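Local structure of GDP-mannose-dependent alpha-(1-6)-phosphatidylinositol monomannoside mannosyltransferase (Corynebacterium glutamicum, 3OKP) at residues His76-Ile81 against Gly103-Ala108; Met68-Thr73 against Ala96-Met101; Arg5-Val10 against Ile87-Phe92; Ala110-Ala115 against Val141-Tyr146. The protein belongs to the GT-B class of glycosyltransferases, two-domain proteins with Rossmann-like halves, and is modelled with guanosine-5'-diphosphate-alpha-d-mannose bound. All blocks are in the same frame, centred on the assembly; numbering follows the deposited sequence.

Interaction 1 (His76-Ile81 against Gly103-Ala108); sequences HAMAEI and GTAKQA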
# COMPACT_ATOMS: atom_id res chain seq x y z
N HIS A 76 25.92 -7.53 -16.06
CA HIS A 76 26.51 -8.77 -16.60
C HIS A 76 25.89 -10.01 -15.96
O HIS A 76 25.54 -10.97 -16.65
CB HIS A 76 28.04 -8.78 -16.41
CG HIS A 76 28.71 -10.00 -16.95
ND1 HIS A 76 29.48 -9.98 -18.09
CD2 HIS A 76 28.72 -11.29 -16.52
CE1 HIS A 76 29.95 -11.20 -18.33
NE2 HIS A 76 29.50 -12.01 -17.39
N ALA A 77 25.77 -9.97 -14.63
CA ALA A 77 25.19 -11.07 -13.87
C ALA A 77 23.72 -11.28 -14.23
O ALA A 77 23.27 -12.42 -14.37
CB ALA A 77 25.35 -10.83 -12.38
N MET A 78 22.99 -10.17 -14.37
CA MET A 78 21.59 -10.20 -14.81
C MET A 78 21.47 -10.83 -16.20
O MET A 78 20.61 -11.68 -16.44
CB MET A 78 20.99 -8.80 -14.81
CG MET A 78 19.52 -8.76 -15.23
SD MET A 78 18.89 -7.11 -15.59
CE MET A 78 19.80 -6.70 -17.07
N ALA A 79 22.35 -10.40 -17.11
CA ALA A 79 22.37 -10.88 -18.49
C ALA A 79 22.58 -12.40 -18.58
O ALA A 79 21.93 -13.06 -19.38
CB ALA A 79 23.45 -10.15 -19.29
N GLU A 80 23.48 -12.93 -17.76
CA GLU A 80 23.78 -14.37 -17.79
C GLU A 80 22.64 -15.22 -17.22
O GLU A 80 22.43 -16.35 -17.68
CB GLU A 80 25.11 -14.68 -17.10
CG GLU A 80 26.33 -14.41 -17.98
CD GLU A 80 26.31 -15.20 -19.29
OE1 GLU A 80 26.22 -16.44 -19.25
OE2 GLU A 80 26.37 -14.56 -20.37
N ILE A 81 21.91 -14.68 -16.25
CA ILE A 81 20.72 -15.34 -15.71
C ILE A 81 19.61 -15.39 -16.76
O ILE A 81 18.97 -16.43 -16.95
CB ILE A 81 20.22 -14.67 -14.41
CG1 ILE A 81 21.26 -14.79 -13.29
CG2 ILE A 81 18.88 -15.28 -13.96
CD1 ILE A 81 21.06 -13.82 -12.12
N GLY A 103 18.18 -1.73 -20.99
CA GLY A 103 18.88 -1.91 -22.26
C GLY A 103 19.64 -3.23 -22.31
O GLY A 103 19.54 -3.97 -23.30
N THR A 104 20.38 -3.53 -21.25
CA THR A 104 21.13 -4.78 -21.11
C THR A 104 20.19 -5.99 -21.14
O THR A 104 20.52 -7.03 -21.73
CB THR A 104 21.96 -4.81 -19.81
OG1 THR A 104 22.88 -3.71 -19.81
CG2 THR A 104 22.75 -6.11 -19.67
N ALA A 105 19.03 -5.86 -20.51
CA ALA A 105 18.03 -6.93 -20.48
C ALA A 105 17.55 -7.30 -21.88
O ALA A 105 17.44 -8.49 -22.20
CB ALA A 105 16.85 -6.54 -19.58
N LYS A 106 17.28 -6.30 -22.71
CA LYS A 106 16.92 -6.52 -24.12
C LYS A 106 18.09 -7.08 -24.93
O LYS A 106 17.89 -7.95 -25.79
CB LYS A 106 16.37 -5.24 -24.76
CG LYS A 106 15.00 -4.83 -24.22
CD LYS A 106 14.34 -3.78 -25.11
CE LYS A 106 12.87 -3.59 -24.71
NZ LYS A 106 12.27 -2.37 -25.33
N GLN A 107 19.30 -6.59 -24.66
CA GLN A 107 20.51 -7.10 -25.30
C GLN A 107 20.73 -8.59 -24.99
O GLN A 107 21.17 -9.35 -25.86
CB GLN A 107 21.74 -6.31 -24.84
CG GLN A 107 21.80 -4.88 -25.33
CD GLN A 107 22.99 -4.13 -24.77
OE1 GLN A 107 23.85 -4.70 -24.09
NE2 GLN A 107 23.06 -2.83 -25.05
N ALA A 108 20.42 -8.98 -23.75
CA ALA A 108 20.59 -10.36 -23.29
C ALA A 108 19.53 -11.31 -23.86
O ALA A 108 19.66 -12.53 -23.74
CB ALA A 108 20.59 -10.41 -21.77

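Interaction 2 (Met68-Thr73 against Ala96-Met101); sequences MLPTPT and APLALM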
# COMPACT_ATOMS: atom_id res chain seq x y z
N MET A 68 22.03 -3.57 -4.42
CA MET A 68 22.11 -3.82 -5.85
C MET A 68 21.97 -2.51 -6.61
O MET A 68 20.95 -1.82 -6.50
CB MET A 68 21.06 -4.82 -6.33
CG MET A 68 21.26 -5.24 -7.78
SD MET A 68 19.96 -6.27 -8.47
CE MET A 68 20.24 -7.81 -7.60
N LEU A 69 23.01 -2.17 -7.36
CA LEU A 69 23.09 -0.91 -8.08
C LEU A 69 23.25 -1.16 -9.58
O LEU A 69 23.76 -2.21 -9.98
CB LEU A 69 24.26 -0.07 -7.54
CG LEU A 69 24.12 0.39 -6.09
CD1 LEU A 69 25.48 0.71 -5.48
CD2 LEU A 69 23.17 1.58 -5.97
N PRO A 70 22.80 -0.21 -10.43
CA PRO A 70 23.03 -0.37 -11.86
C PRO A 70 24.50 -0.14 -12.22
O PRO A 70 24.94 1.01 -12.36
CB PRO A 70 22.11 0.68 -12.50
CG PRO A 70 21.91 1.71 -11.45
CD PRO A 70 22.05 1.03 -10.12
N THR A 71 25.25 -1.23 -12.33
CA THR A 71 26.68 -1.21 -12.63
C THR A 71 26.96 -2.29 -13.68
O THR A 71 26.17 -3.22 -13.82
CB THR A 71 27.54 -1.50 -11.37
OG1 THR A 71 27.37 -2.86 -10.98
CG2 THR A 71 27.15 -0.58 -10.21
N PRO A 72 28.09 -2.17 -14.42
CA PRO A 72 28.45 -3.19 -15.41
C PRO A 72 28.45 -4.63 -14.86
O PRO A 72 27.97 -5.54 -15.54
CB PRO A 72 29.85 -2.78 -15.85
CG PRO A 72 29.88 -1.31 -15.66
CD PRO A 72 29.07 -1.06 -14.41
N THR A 73 28.98 -4.82 -13.65
CA THR A 73 29.04 -6.16 -13.05
C THR A 73 27.65 -6.73 -12.74
O THR A 73 27.38 -7.90 -13.00
CB THR A 73 29.93 -6.21 -11.79
OG1 THR A 73 29.53 -5.17 -10.89
CG2 THR A 73 31.40 -6.04 -12.15
N ALA A 96 13.28 3.18 -10.41
CA ALA A 96 14.46 4.02 -10.21
C ALA A 96 15.30 3.54 -9.02
O ALA A 96 14.77 3.40 -7.91
CB ALA A 96 14.04 5.47 -10.02
N PRO A 97 16.61 3.30 -9.23
CA PRO A 97 17.37 3.44 -10.48
C PRO A 97 17.67 2.14 -11.26
O PRO A 97 18.27 2.23 -12.34
CB PRO A 97 18.70 4.02 -9.98
CG PRO A 97 18.89 3.37 -8.61
CD PRO A 97 17.50 2.94 -8.11
N LEU A 98 17.27 0.98 -10.75
CA LEU A 98 17.70 -0.30 -11.35
C LEU A 98 17.24 -0.56 -12.79
O LEU A 98 17.94 -1.24 -13.55
CB LEU A 98 17.34 -1.51 -10.47
CG LEU A 98 18.23 -1.83 -9.27
CD1 LEU A 98 17.68 -3.05 -8.54
CD2 LEU A 98 19.69 -2.05 -9.66
N ALA A 99 16.09 -0.01 -13.17
CA ALA A 99 15.57 -0.16 -14.54
C ALA A 99 16.41 0.57 -15.59
O ALA A 99 16.11 0.50 -16.78
CB ALA A 99 14.11 0.27 -14.62
N LEU A 100 17.47 1.25 -15.15
CA LEU A 100 18.48 1.79 -16.07
C LEU A 100 19.30 0.66 -16.72
O LEU A 100 20.07 0.91 -17.64
CB LEU A 100 19.39 2.80 -15.36
CG LEU A 100 18.78 4.14 -14.95
CD1 LEU A 100 19.69 4.88 -13.97
CD2 LEU A 100 18.46 5.02 -16.15
N MET A 101 19.11 -0.57 -16.24
CA MET A 101 19.72 -1.76 -16.83
C MET A 101 18.79 -2.44 -17.85
O MET A 101 19.06 -3.56 -18.29
CB MET A 101 20.10 -2.77 -15.74
CG MET A 101 21.11 -2.27 -14.71
SD MET A 101 21.84 -3.61 -13.73
CE MET A 101 20.43 -4.19 -12.78

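Interaction 3 (Arg5-Val10 against Ile87-Phe92); sequences RKTLVV and IDNVWF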
# COMPACT_ATOMS: atom_id res chain seq x y z
N ARG A 5 5.44 -17.90 -20.20
CA ARG A 5 6.55 -16.95 -20.19
C ARG A 5 7.21 -16.92 -18.81
O ARG A 5 6.52 -16.94 -17.78
CB ARG A 5 6.08 -15.56 -20.60
CG ARG A 5 5.64 -15.46 -22.06
CD ARG A 5 5.11 -14.07 -22.40
NE ARG A 5 6.14 -13.03 -22.25
CZ ARG A 5 7.02 -12.70 -23.19
NH1 ARG A 5 7.02 -13.31 -24.37
NH2 ARG A 5 7.90 -11.74 -22.96
N LYS A 6 8.54 -16.88 -18.80
CA LYS A 6 9.33 -16.90 -17.58
C LYS A 6 9.82 -15.50 -17.23
O LYS A 6 10.24 -14.74 -18.10
CB LYS A 6 10.53 -17.84 -17.77
CG LYS A 6 11.11 -18.42 -16.49
CD LYS A 6 11.89 -19.68 -16.82
CE LYS A 6 12.67 -20.20 -15.62
NZ LYS A 6 13.54 -21.35 -16.01
N THR A 7 9.75 -15.16 -15.94
CA THR A 7 10.07 -13.82 -15.47
C THR A 7 11.24 -13.81 -14.48
O THR A 7 11.27 -14.58 -13.52
CB THR A 7 8.84 -13.15 -14.80
OG1 THR A 7 7.73 -13.18 -15.70
CG2 THR A 7 9.15 -11.69 -14.42
N LEU A 8 12.20 -12.92 -14.74
CA LEU A 8 13.25 -12.62 -13.78
C LEU A 8 12.92 -11.30 -13.08
O LEU A 8 12.77 -10.26 -13.73
CB LEU A 8 14.62 -12.53 -14.45
CG LEU A 8 15.84 -12.17 -13.59
CD1 LEU A 8 16.15 -13.26 -12.57
CD2 LEU A 8 17.05 -11.88 -14.46
N VAL A 9 12.78 -11.36 -11.76
CA VAL A 9 12.53 -10.18 -10.94
C VAL A 9 13.87 -9.64 -10.43
O VAL A 9 14.59 -10.34 -9.71
CB VAL A 9 11.58 -10.48 -9.75
CG1 VAL A 9 11.28 -9.21 -8.95
CG2 VAL A 9 10.28 -11.11 -10.25
N VAL A 10 14.19 -8.41 -10.81
CA VAL A 10 15.46 -7.77 -10.46
C VAL A 10 15.19 -6.69 -9.43
O VAL A 10 14.46 -5.73 -9.70
CB VAL A 10 16.16 -7.17 -11.71
CG1 VAL A 10 17.45 -6.44 -11.32
CG2 VAL A 10 16.44 -8.25 -12.75
N ILE A 87 14.95 -16.56 -19.84
CA ILE A 87 14.02 -15.56 -19.35
C ILE A 87 13.34 -14.78 -20.48
O ILE A 87 14.01 -14.27 -21.38
CB ILE A 87 14.72 -14.59 -18.35
CG1 ILE A 87 15.22 -15.34 -17.10
CG2 ILE A 87 13.83 -13.41 -17.99
CD1 ILE A 87 14.14 -16.04 -16.27
N ASP A 88 12.02 -14.69 -20.40
CA ASP A 88 11.21 -13.94 -21.35
C ASP A 88 10.96 -12.51 -20.87
O ASP A 88 11.10 -11.56 -21.64
CB ASP A 88 9.86 -14.65 -21.58
CG ASP A 88 10.03 -16.06 -22.10
OD1 ASP A 88 10.49 -16.22 -23.26
OD2 ASP A 88 9.71 -17.01 -21.36
N ASN A 89 10.57 -12.37 -19.60
CA ASN A 89 10.27 -11.07 -19.00
C ASN A 89 11.31 -10.69 -17.96
O ASN A 89 11.70 -11.52 -17.14
CB ASN A 89 8.90 -11.06 -18.32
CG ASN A 89 7.79 -11.60 -19.19
OD1 ASN A 89 7.59 -11.14 -20.32
ND2 ASN A 89 7.04 -12.56 -18.67
N VAL A 90 11.72 -9.43 -17.98
CA VAL A 90 12.55 -8.87 -16.91
C VAL A 90 11.74 -7.80 -16.19
O VAL A 90 11.33 -6.80 -16.80
CB VAL A 90 13.89 -8.31 -17.44
CG1 VAL A 90 14.67 -7.61 -16.32
CG2 VAL A 90 14.73 -9.43 -18.04
N TRP A 91 11.49 -8.03 -14.91
CA TRP A 91 10.67 -7.14 -14.10
C TRP A 91 11.51 -6.47 -13.02
O TRP A 91 11.95 -7.12 -12.07
CB TRP A 91 9.49 -7.92 -13.50
CG TRP A 91 8.55 -7.12 -12.63
CD1 TRP A 91 8.36 -5.77 -12.63
CD2 TRP A 91 7.63 -7.65 -11.66
NE1 TRP A 91 7.40 -5.42 -11.70
CE2 TRP A 91 6.94 -6.55 -11.10
CE3 TRP A 91 7.33 -8.94 -11.20
CZ2 TRP A 91 5.96 -6.71 -10.10
CZ3 TRP A 91 6.36 -9.10 -10.21
CH2 TRP A 91 5.69 -7.98 -9.67
N PHE A 92 11.74 -5.17 -13.18
CA PHE A 92 12.39 -4.37 -12.15
C PHE A 92 11.33 -3.98 -11.12
O PHE A 92 10.44 -3.17 -11.41
CB PHE A 92 13.08 -3.14 -12.75
CG PHE A 92 14.18 -3.48 -13.72
CD1 PHE A 92 15.46 -3.79 -13.27
CD2 PHE A 92 13.93 -3.49 -15.09
CE1 PHE A 92 16.48 -4.11 -14.16
CE2 PHE A 92 14.95 -3.81 -15.99
CZ PHE A 92 16.22 -4.12 -15.53

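Interaction 4 (Ala110-Ala115 against Val141-Tyr146); sequences ASKVIA and VDVLTY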
# COMPACT_ATOMS: atom_id res chain seq x y z
N ALA A 110 15.87 -10.77 -23.58
CA ALA A 110 14.52 -10.63 -23.02
C ALA A 110 13.59 -9.92 -24.01
O ALA A 110 13.98 -8.94 -24.65
CB ALA A 110 14.56 -9.88 -21.69
N SER A 111 12.37 -10.43 -24.13
CA SER A 111 11.40 -9.92 -25.11
C SER A 111 10.44 -8.89 -24.52
O SER A 111 9.70 -8.23 -25.26
CB SER A 111 10.63 -11.08 -25.75
OG SER A 111 10.03 -11.90 -24.75
N LYS A 112 10.45 -8.76 -23.20
CA LYS A 112 9.63 -7.77 -22.50
C LYS A 112 10.32 -7.28 -21.23
O LYS A 112 10.79 -8.08 -20.42
CB LYS A 112 8.25 -8.34 -22.16
CG LYS A 112 7.26 -7.30 -21.65
CD LYS A 112 5.95 -7.93 -21.18
CE LYS A 112 5.20 -8.59 -22.34
NZ LYS A 112 3.83 -9.00 -21.93
N VAL A 113 10.37 -5.96 -21.07
CA VAL A 113 10.89 -5.35 -19.85
C VAL A 113 9.77 -4.61 -19.13
O VAL A 113 9.08 -3.76 -19.72
CB VAL A 113 12.08 -4.40 -20.12
CG1 VAL A 113 12.53 -3.71 -18.83
CG2 VAL A 113 13.25 -5.15 -20.75
N ILE A 114 9.58 -4.94 -17.85
CA ILE A 114 8.59 -4.30 -17.00
C ILE A 114 9.31 -3.61 -15.85
O ILE A 114 10.28 -4.14 -15.32
CB ILE A 114 7.56 -5.33 -16.43
CG1 ILE A 114 6.97 -6.21 -17.53
CG2 ILE A 114 6.44 -4.63 -15.67
CD1 ILE A 114 7.64 -7.56 -17.68
N ALA A 115 8.84 -2.42 -15.48
CA ALA A 115 9.31 -1.73 -14.28
C ALA A 115 8.13 -1.18 -13.48
O ALA A 115 7.21 -0.58 -14.05
CB ALA A 115 10.29 -0.62 -14.65
N VAL A 141 11.89 0.63 -21.31
CA VAL A 141 10.90 -0.22 -20.64
C VAL A 141 9.63 -0.34 -21.48
O VAL A 141 9.13 0.65 -22.01
CB VAL A 141 10.58 0.33 -19.22
CG1 VAL A 141 9.31 -0.28 -18.67
CG2 VAL A 141 11.74 0.08 -18.27
N ASP A 142 9.13 -1.57 -21.61
CA ASP A 142 7.94 -1.84 -22.41
C ASP A 142 6.65 -1.58 -21.62
O ASP A 142 5.67 -1.08 -22.17
CB ASP A 142 7.97 -3.27 -22.94
CG ASP A 142 9.22 -3.57 -23.73
OD1 ASP A 142 9.47 -2.87 -24.74
OD2 ASP A 142 9.97 -4.50 -23.35
N VAL A 143 6.67 -1.95 -20.34
CA VAL A 143 5.51 -1.77 -19.47
C VAL A 143 5.93 -1.08 -18.18
O VAL A 143 6.76 -1.59 -17.43
CB VAL A 143 4.82 -3.12 -19.13
CG1 VAL A 143 3.60 -2.90 -18.24
CG2 VAL A 143 4.41 -3.87 -20.40
N LEU A 144 5.36 0.09 -17.92
CA LEU A 144 5.57 0.78 -16.66
C LEU A 144 4.31 0.70 -15.81
O LEU A 144 3.24 1.17 -16.22
CB LEU A 144 5.98 2.24 -16.88
CG LEU A 144 6.51 2.93 -15.61
CD1 LEU A 144 8.01 2.70 -15.45
CD2 LEU A 144 6.19 4.41 -15.64
N THR A 145 4.42 0.09 -14.63
CA THR A 145 3.28 -0.01 -13.73
C THR A 145 3.24 1.12 -12.71
O THR A 145 4.29 1.66 -12.33
CB THR A 145 3.16 -1.40 -13.05
OG1 THR A 145 4.01 -1.47 -11.90
CG2 THR A 145 3.49 -2.54 -14.02
N TYR A 146 2.03 1.48 -12.28
CA TYR A 146 1.82 2.58 -11.34
C TYR A 146 0.75 2.18 -10.32
O TYR A 146 -0.11 1.34 -10.61
CB TYR A 146 1.41 3.85 -12.09
CG TYR A 146 0.12 3.73 -12.89
CD1 TYR A 146 -1.11 4.02 -12.32
CD2 TYR A 146 0.14 3.33 -14.23
CE1 TYR A 146 -2.30 3.91 -13.04
CE2 TYR A 146 -1.04 3.21 -14.97
CZ TYR A 146 -2.25 3.51 -14.36
OH TYR A 146 -3.43 3.40 -15.08

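Interaction 1 (His76-Ile81 against Gly103-Ala108)
The flat group that matters between Met78 and Ala105 is a backbone one, the peptide unit joining Thr104 to Ala105. On one face of it lies the terminal methyl of Met78: CE stands almost straight above the amide nitrogen, 3.6 Å from Ala105 N. At the edge of the same unit, Thr104 O accepts the helical bond from Ala108 N (2.8 Å), so the amide plane that the methyl covers is held by the helix itself. Met78 gets there by leaving its helix with CG anti to the backbone N (chi1 -179°) and then bending at the thioether (chi3 68°), which turns CE onto the facing helix. The same methyl also meets Ala105 CB at 3.9 Å and Thr104 CG2 at 4.0 Å.

Next to Met78 along its own helix, and about a turn farther along the other, small residues let the backbones come close (Ala79 CA to Ala108 CA 5.1 Å). Ala108 CB points at the flank of Ala79 and touches its CA and CB equally, at 3.8 Å, while Thr104 CG2 fills in from the side, 4.1 Å from Ala79 CB. The side chains that meet are joined by apolar contacts alone. The short helical axes pass 9.1 Å apart and cross at -33°, a spacing consistent with an interface made mostly of alanines and a single long side chain.

Both helices lie on one face of the parallel sheet of the N-terminal Rossmann-like domain. Met78 rests on Leu8 and Val10 of strand 7-11, Ala77 and Ile81 pack on Phe40 of strand 37-42, and Ala105 and Ala108 also touch Ile82, farther along helix 72-84.

Interaction 2 (Met68-Thr73 against Ala96-Met101)
Pro70 and Leu98 carry the apolar part of this contact, and both work largely by laying carbon on flat or polar backbone. Leu98 CD2 sits over one face of the peptide unit between Leu69 and Pro70, 3.7 Å from Leu69 C, and comes to 3.4 Å from Met68 O. Its other methyl, CD1, meets the sulfur of Met68 at 3.9 Å from SD, the two side chains crossing at about a right angle. The extended start of Met68 (chi1 -172°) carries the sulfur past the leucine before the chain bends at chi3. The Pro70 ring lies across the opposing turn, reaching both its ends: CB touches Met101 CG at 3.8 Å, and CG lies 3.8 Å from Pro97 O.

The segments meet where two helices begin, beyond the C-terminal ends of the parallel strands of a Rossmann-like domain. Thr71 is the N-cap of helix 72-84, and Met101 takes the same position before helix 102-107; Pro70 therefore joins one helix start to the other.

The hydrogen bonds lie within the segments or lead to residues outside them. A 3-10 turn at 98-100 shapes the second segment, with Leu100 N bound to Pro97 O and Met101 N bound to Leu98 O at 3.0 Å, directly after the cis peptide that precedes Pro97. On the other segment Thr71 OG1 pairs with Thr73 OG1 at 3.2 Å and with Thr74 OG1. Leu69 O is also bound by Thr74 OG1, and Met68 N by Asn12 OD1.

Interaction 3 (Arg5-Val10 against Ile87-Phe92)
Arg5 meets Asn89 side-on, its chain bent at chi3 (63°) so that NE and NH2 both point at one oxygen. Asn89 OD1 lies in the guanidinium plane, 2.7 Å from Arg5 NH2 and 3.1 Å from Arg5 NE. The amide is turned 43° from that plane, and both nitrogens approach it from the same face. Over one guanidinium face sits Asp88 CB. The other arm of the amide, Asn89 ND2, makes a nearly straight bond (167°) to Thr7 OG1 at 3.1 Å, so the amide is fixed at both ends. Asp88 OD2 turns its anti lone pair to Lys6 N (2.8 Å).

Beyond this polar end the segments become parallel strands, 7-10 and 89-92, at the centre of the Rossmann-like sheet, where the chain reverses its direction of strand addition. Lys6 O accepts from both Asp88 N and Asn89 N; the ladder goes on from Leu8 N to Asn89 O, Trp91 N to Leu8 O and Val10 N to Trp91 O. Val9 lies alongside Trp91, CG2 3.8 Å from CE3; on the opposite sheet face Val10 lies beside Phe92, CB 3.8 Å from CD1. Arg5 NH2 also binds Ser111 OG, and Asn89 ND2 binds Leu376 O of helix 365-377.

Interaction 4 (Ala110-Ala115 against Val141-Tyr146)
Asp142 and Val113 meet at the tightly bonded end of the contact. Asp142 CG stands anti to the carbonyl carbon, beside the backbone N (chi1 -56°), which brings OD2 to Val113 N at 2.7 Å, received on the anti lone pair. Val113 O takes two donors, Asp142 N at 2.9 Å and Val143 N at 3.1 Å. The parallel ladder continues through Ala115 N to Val143 O and Thr145 N to Ala115 O. On the face of Val113 and Ala115, Val141 CG2 stands between Val113 CG1 (3.9 Å) and Ala115 CB (4.0 Å).

On the other face Ile114 lies side by side with Val143, and Ile114 CG2 meets Thr145 CG2 at 4.0 Å. Packing loosens at the Lys112 end, where Lys112 CD only grazes Val143 CG2 at 4.4 Å; Val143 is partly exposed on this face. Asp142, partly exposed at the start of the strands, also forms a salt bridge from OD1 to Lys106 NZ.

Strands 112-116 and 143-146, with the intervening helices including 128-140, make a beta-alpha-beta unit. Strand 89-92 flanks 112-115 on one side and strand 164-167 flanks 143-146 on the other, while Leu144 packs on Phe159 of helix 149-159.

How the interactions relate
Interactions 3 and 4 are neighbouring pairs in one parallel sheet, linked where Val90 O meets Ile114 N and Phe92 N meets Ile114 O. Both run on ladder bonds, and in each an aspartate side chain catches a backbone amide at the start of the strands. Interaction 1 lies on one face of that sheet and interaction 2 beyond its C-terminal end; in these two the side chains meet by apolar contacts, and they share helix 72-84, Met78 CE touching Met101 O. Interactions 1, 3 and 4 are buried, interaction 2 only partly. Phe92 connects interaction 3 to interaction 2 by lying against Leu98 and Ala99, and Ala105 packs on both Val90 and Val113.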